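Local coordinates for protein alanine dehydrogenase (Archaeoglobus fulgidus, PDB 1OMO) that catalyses the NAD(+)-dependent oxidative deamination of L-alanine to pyruvate and the reverse reductive amination, working as a homodimer, at residues Asn124-Gly129 with Arg187-Val192; Phe148-Val153 with Arg173-Ser178. All coordinates share one frame; numbering follows the deposited sequence.

Contact 1: Asn124-Gly129 with Arg187-Val192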
loop_
_atom_site.group_PDB
_atom_site.type_symbol
_atom_site.label_atom_id
_atom_site.label_comp_id
_atom_site.label_asym_id
_atom_site.label_seq_id
_atom_site.Cartn_x
_atom_site.Cartn_y
_atom_site.Cartn_z
ATOM N N ASN A 124 -25.077 4.081 32.268
ATOM C CA ASN A 124 -24.897 3.507 33.615
ATOM C C ASN A 124 -24.094 2.178 33.682
ATOM O O ASN A 124 -24.059 1.521 34.725
ATOM C CB ASN A 124 -26.275 3.312 34.296
ATOM C CG ASN A 124 -27.139 2.245 33.607
ATOM O OD1 ASN A 124 -26.818 1.762 32.532
ATOM N ND2 ASN A 124 -28.248 1.897 34.230
ATOM N N SER A 125 -23.438 1.795 32.585
ATOM C CA SER A 125 -22.656 0.544 32.545
ATOM C C SER A 125 -21.631 0.500 33.661
ATOM O O SER A 125 -20.935 1.488 33.920
ATOM C CB SER A 125 -21.926 0.384 31.190
ATOM O OG SER A 125 -22.844 0.169 30.133
ATOM N N SER A 126 -21.534 -0.653 34.317
ATOM C CA SER A 126 -20.573 -0.804 35.395
ATOM C C SER A 126 -19.924 -2.174 35.413
ATOM O O SER A 126 -18.843 -2.331 35.975
ATOM C CB SER A 126 -21.259 -0.580 36.736
ATOM O OG SER A 126 -22.371 -1.443 36.819
ATOM N N VAL A 127 -20.613 -3.175 34.856
ATOM C CA VAL A 127 -20.063 -4.518 34.825
ATOM C C VAL A 127 -19.475 -4.729 33.445
ATOM O O VAL A 127 -20.177 -4.610 32.449
ATOM C CB VAL A 127 -21.136 -5.585 35.115
ATOM C CG1 VAL A 127 -20.490 -6.960 35.149
ATOM C CG2 VAL A 127 -21.810 -5.297 36.485
ATOM N N PHE A 128 -18.179 -5.014 33.397
ATOM C CA PHE A 128 -17.499 -5.218 32.135
ATOM C C PHE A 128 -17.001 -6.623 31.996
ATOM O O PHE A 128 -16.234 -7.089 32.829
ATOM C CB PHE A 128 -16.320 -4.243 32.005
ATOM C CG PHE A 128 -16.749 -2.808 31.823
ATOM C CD1 PHE A 128 -17.345 -2.098 32.878
ATOM C CD2 PHE A 128 -16.627 -2.186 30.588
ATOM C CE1 PHE A 128 -17.817 -0.790 32.693
ATOM C CE2 PHE A 128 -17.101 -0.880 30.406
ATOM C CZ PHE A 128 -17.696 -0.192 31.463
ATOM N N GLY A 129 -17.447 -7.290 30.941
ATOM C CA GLY A 129 -17.020 -8.650 30.668
ATOM C C GLY A 129 -16.032 -8.742 29.499
ATOM O O GLY A 129 -16.170 -8.053 28.477
ATOM N N ARG A 187 -22.435 -12.049 30.846
ATOM C CA ARG A 187 -23.500 -11.390 31.588
ATOM C C ARG A 187 -22.888 -10.116 32.118
ATOM O O ARG A 187 -22.187 -10.143 33.121
ATOM C CB ARG A 187 -23.940 -12.318 32.731
ATOM C CG ARG A 187 -24.873 -11.703 33.738
ATOM C CD ARG A 187 -25.547 -12.802 34.542
ATOM N NE ARG A 187 -26.404 -13.626 33.693
ATOM C CZ ARG A 187 -26.321 -14.946 33.617
ATOM N NH1 ARG A 187 -27.144 -15.615 32.817
ATOM N NH2 ARG A 187 -25.416 -15.594 34.342
ATOM N N CYS A 188 -23.153 -9.002 31.444
ATOM C CA CYS A 188 -22.568 -7.723 31.830
ATOM C C CYS A 188 -23.261 -6.581 31.115
ATOM O O CYS A 188 -24.188 -6.813 30.358
ATOM C CB CYS A 188 -21.088 -7.715 31.439
ATOM S SG CYS A 188 -20.856 -8.016 29.666
ATOM N N ASP A 189 -22.820 -5.349 31.333
ATOM C CA ASP A 189 -23.421 -4.206 30.619
ATOM C C ASP A 189 -22.637 -3.927 29.303
ATOM O O ASP A 189 -23.216 -3.545 28.290
ATOM C CB ASP A 189 -23.408 -2.951 31.503
ATOM C CG ASP A 189 -23.957 -3.211 32.914
ATOM O OD1 ASP A 189 -25.059 -3.789 33.036
ATOM O OD2 ASP A 189 -23.276 -2.838 33.898
ATOM N N VAL A 190 -21.320 -4.143 29.351
ATOM C CA VAL A 190 -20.403 -3.946 28.224
ATOM C C VAL A 190 -19.573 -5.232 28.125
ATOM O O VAL A 190 -18.877 -5.616 29.081
ATOM C CB VAL A 190 -19.459 -2.719 28.481
ATOM C CG1 VAL A 190 -18.428 -2.565 27.343
ATOM C CG2 VAL A 190 -20.315 -1.429 28.596
ATOM N N LEU A 191 -19.672 -5.900 26.976
ATOM C CA LEU A 191 -18.957 -7.149 26.724
ATOM C C LEU A 191 -17.927 -6.924 25.598
ATOM O O LEU A 191 -18.291 -6.531 24.493
ATOM C CB LEU A 191 -19.974 -8.243 26.330
ATOM C CG LEU A 191 -19.471 -9.633 25.882
ATOM C CD1 LEU A 191 -18.728 -10.334 27.030
ATOM C CD2 LEU A 191 -20.664 -10.498 25.420
ATOM N N VAL A 192 -16.657 -7.163 25.905
ATOM C CA VAL A 192 -15.542 -6.993 24.975
ATOM C C VAL A 192 -15.035 -8.360 24.461
ATOM O O VAL A 192 -14.356 -9.059 25.206
ATOM C CB VAL A 192 -14.349 -6.328 25.697
ATOM C CG1 VAL A 192 -13.223 -6.078 24.720
ATOM C CG2 VAL A 192 -14.796 -5.056 26.396
HETATM O O HOH W 1 -24.792 -1.150 27.770
HETATM O O HOH W 2 -24.872 -3.234 36.185
#
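Val-190 lies alongside Phe-128, both side chains pointing the same way, and its CB sits 3.6 Å from Phe-128 CE2 in the tightly packed part of the contact. Its CG2 branch meets Ser-125, 3.4 Å from OG, which is hydrogen-bonded to Arg-122 O. Beyond them Gly-129 N bonds to Val-190 O (2.9 Å) and Val-192 N to Gly-129 O (2.8 Å). These parallel pairs join strands 127-131 and 190-193, adjacent in the parallel Rossmann sheet where its two halves meet; the first runs on toward what is probably the glycine-rich dinucleotide-binding turn, next to the NAD-binding Thr-135 and Gln-136. Just ahead of the strands the contact turns polar and partly exposed. With CG beside its own backbone N (chi1 -49°), Asp-189 crosses Val-127 and brings OD2 to Ser-126 N (2.8 Å) and Val-127 N (2.9 Å), which arrive from opposite faces of the carboxylate plane on the anti side, both bonds nearly straight. A water bonded to Ser-126 OG also donates to OD2, while OD1 pairs with Arg-122. An alanine in place of Asp-189 is likely to leave both amides without their shared acceptor and Arg-122 without this charge partner.

Contact 2: Phe148-Val153 with Arg173-Ser178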
loop_
_atom_site.group_PDB
_atom_site.type_symbol
_atom_site.label_atom_id
_atom_site.label_comp_id
_atom_site.label_asym_id
_atom_site.label_seq_id
_atom_site.Cartn_x
_atom_site.Cartn_y
_atom_site.Cartn_z
ATOM N N PHE A 148 -15.645 5.200 31.629
ATOM C CA PHE A 148 -16.568 4.644 32.619
ATOM C C PHE A 148 -15.840 4.278 33.891
ATOM O O PHE A 148 -14.675 3.881 33.879
ATOM C CB PHE A 148 -17.241 3.351 32.141
ATOM C CG PHE A 148 -18.192 3.513 30.990
ATOM C CD1 PHE A 148 -17.808 3.123 29.711
ATOM C CD2 PHE A 148 -19.497 3.967 31.194
ATOM C CE1 PHE A 148 -18.697 3.169 28.651
ATOM C CE2 PHE A 148 -20.398 4.019 30.144
ATOM C CZ PHE A 148 -19.992 3.612 28.854
ATOM N N ASP A 149 -16.530 4.418 35.004
ATOM C CA ASP A 149 -15.930 4.001 36.241
ATOM C C ASP A 149 -16.319 2.538 36.188
ATOM O O ASP A 149 -17.490 2.207 36.129
ATOM C CB ASP A 149 -16.576 4.713 37.426
ATOM C CG ASP A 149 -15.770 5.912 37.873
ATOM O OD1 ASP A 149 -14.518 5.768 37.960
ATOM O OD2 ASP A 149 -16.373 6.983 38.135
ATOM N N ILE A 150 -15.333 1.669 36.157
ATOM C CA ILE A 150 -15.592 0.240 36.063
ATOM C C ILE A 150 -15.896 -0.390 37.415
ATOM O O ILE A 150 -15.029 -0.476 38.284
ATOM C CB ILE A 150 -14.390 -0.452 35.378
ATOM C CG1 ILE A 150 -14.292 0.056 33.924
ATOM C CG2 ILE A 150 -14.566 -1.942 35.407
ATOM C CD1 ILE A 150 -13.178 -0.528 33.120
ATOM N N GLY A 151 -17.143 -0.816 37.590
ATOM C CA GLY A 151 -17.554 -1.416 38.841
ATOM C C GLY A 151 -17.009 -2.808 39.062
ATOM O O GLY A 151 -16.511 -3.106 40.140
ATOM N N GLU A 152 -17.096 -3.644 38.034
ATOM C CA GLU A 152 -16.627 -5.008 38.129
ATOM C C GLU A 152 -16.167 -5.576 36.797
ATOM O O GLU A 152 -16.753 -5.290 35.758
ATOM C CB GLU A 152 -17.731 -5.911 38.661
ATOM C CG GLU A 152 -17.268 -7.344 38.840
ATOM C CD GLU A 152 -18.427 -8.318 39.005
ATOM O OE1 GLU A 152 -18.186 -9.519 39.249
ATOM O OE2 GLU A 152 -19.583 -7.876 38.880
ATOM N N VAL A 153 -15.124 -6.398 36.847
ATOM C CA VAL A 153 -14.585 -7.044 35.658
ATOM C C VAL A 153 -14.744 -8.558 35.786
ATOM O O VAL A 153 -14.404 -9.143 36.813
ATOM C CB VAL A 153 -13.086 -6.667 35.454
ATOM C CG1 VAL A 153 -12.407 -7.651 34.455
ATOM C CG2 VAL A 153 -13.007 -5.210 34.942
ATOM N N ARG A 173 -4.805 -1.904 39.861
ATOM C CA ARG A 173 -5.243 -0.521 39.763
ATOM C C ARG A 173 -6.611 -0.303 40.387
ATOM O O ARG A 173 -7.393 0.527 39.934
ATOM C CB ARG A 173 -5.200 -0.005 38.310
ATOM C CG ARG A 173 -5.390 -1.006 37.202
ATOM C CD ARG A 173 -4.353 -0.788 36.092
ATOM N NE ARG A 173 -3.175 -1.620 36.306
ATOM C CZ ARG A 173 -2.065 -1.529 35.596
ATOM N NH1 ARG A 173 -1.047 -2.321 35.854
ATOM N NH2 ARG A 173 -1.980 -0.640 34.635
ATOM N N GLY A 174 -6.887 -1.078 41.431
ATOM C CA GLY A 174 -8.132 -0.962 42.170
ATOM C C GLY A 174 -9.439 -1.368 41.522
ATOM O O GLY A 174 -10.506 -1.089 42.056
ATOM N N ILE A 175 -9.399 -2.019 40.375
ATOM C CA ILE A 175 -10.656 -2.414 39.785
ATOM C C ILE A 175 -11.041 -3.819 40.247
ATOM O O ILE A 175 -10.291 -4.786 40.048
ATOM C CB ILE A 175 -10.589 -2.381 38.267
ATOM C CG1 ILE A 175 -10.447 -0.939 37.774
ATOM C CG2 ILE A 175 -11.847 -3.010 37.695
ATOM C CD1 ILE A 175 -9.900 -0.819 36.350
ATOM N N SER A 176 -12.200 -3.929 40.886
ATOM C CA SER A 176 -12.675 -5.233 41.340
ATOM C C SER A 176 -12.794 -6.174 40.123
ATOM O O SER A 176 -13.388 -5.819 39.104
ATOM C CB SER A 176 -14.031 -5.075 42.027
ATOM O OG SER A 176 -14.944 -6.072 41.581
ATOM N N ALA A 177 -12.234 -7.375 40.229
ATOM C CA ALA A 177 -12.271 -8.298 39.099
ATOM C C ALA A 177 -12.095 -9.781 39.467
ATOM O O ALA A 177 -11.504 -10.104 40.483
ATOM C CB ALA A 177 -11.199 -7.875 38.063
ATOM N N SER A 178 -12.606 -10.676 38.623
ATOM C CA SER A 178 -12.475 -12.097 38.907
ATOM C C SER A 178 -12.468 -12.914 37.634
ATOM O O SER A 178 -13.002 -12.489 36.617
ATOM C CB SER A 178 -13.630 -12.581 39.796
ATOM O OG SER A 178 -14.806 -12.873 39.031
HETATM O O HOH W 3 -13.976 -1.671 40.782
HETATM O O HOH W 4 -15.748 -9.950 38.919
#
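Val-153 N donates to Ser-176 O (2.9 Å), and Val-153 O in turn accepts Ser-178 N (3.0 Å), so both backbone polar atoms of Val-153 are satisfied across the contact. The same carbonyl lies 3.2 Å from Ala-177 CA as a CA-H...O contact. Ala-177 N turns elsewhere, to Glu-171 OE2 on the preceding helix. Where the strands have yet to pair, one water takes over, accepting from Ser-176 N (2.9 Å) and donating to Ile-150 O (3.0 Å). This is the pairing of a beta-alpha-beta crossover: strand 152-156, helix 160-172 and edge strand 177-179 of the Rossmann domain, with the helix ended by a Schellman motif in which Gly-174 takes positive phi and Ile-175 N returns to Cys-170 O. A second water gathers Glu-152 OE1, Val-153 O and Ser-178 OG, though the first two distances are unusually short and their detail is doubtful; Ser-178 OG also bonds Gln-180 NE2. Beneath this polar network chi1 of Ile-175 (-68°) sets CG2 anti to the backbone N and turns that one methyl to Ile-150 CG2 and Val-153 CG2, each at 3.7 Å. Next to it Val-153 CB packs against Ala-177 CB (3.4 Å).

Along the chain the segments come in the order 124-129, 148-153, 173-178 and 187-192, so contact 2 falls wholly between the two halves of contact 1. Their centres are 10 Å apart in the same parallel sheet, where the strands run 177-179, 152-156, 127-131, 190-193 from the edge inward. Strands 127-131 and 152-156 are neighbours and join the contacts: Phe-128 N to Glu-152 O (2.8 Å) and Glu-152 N to Ser-126 O (3.0 Å) are probable hydrogen bonds, and the Phe-128 ring packs on Phe-148 and Ile-150. Together the contacts link four adjacent Rossmann strands; NAD-binding Thr-135 and Gln-136, at the start of helix 135-147, follow 127-131, and Asp-157 to Arg-159 follow 152-156.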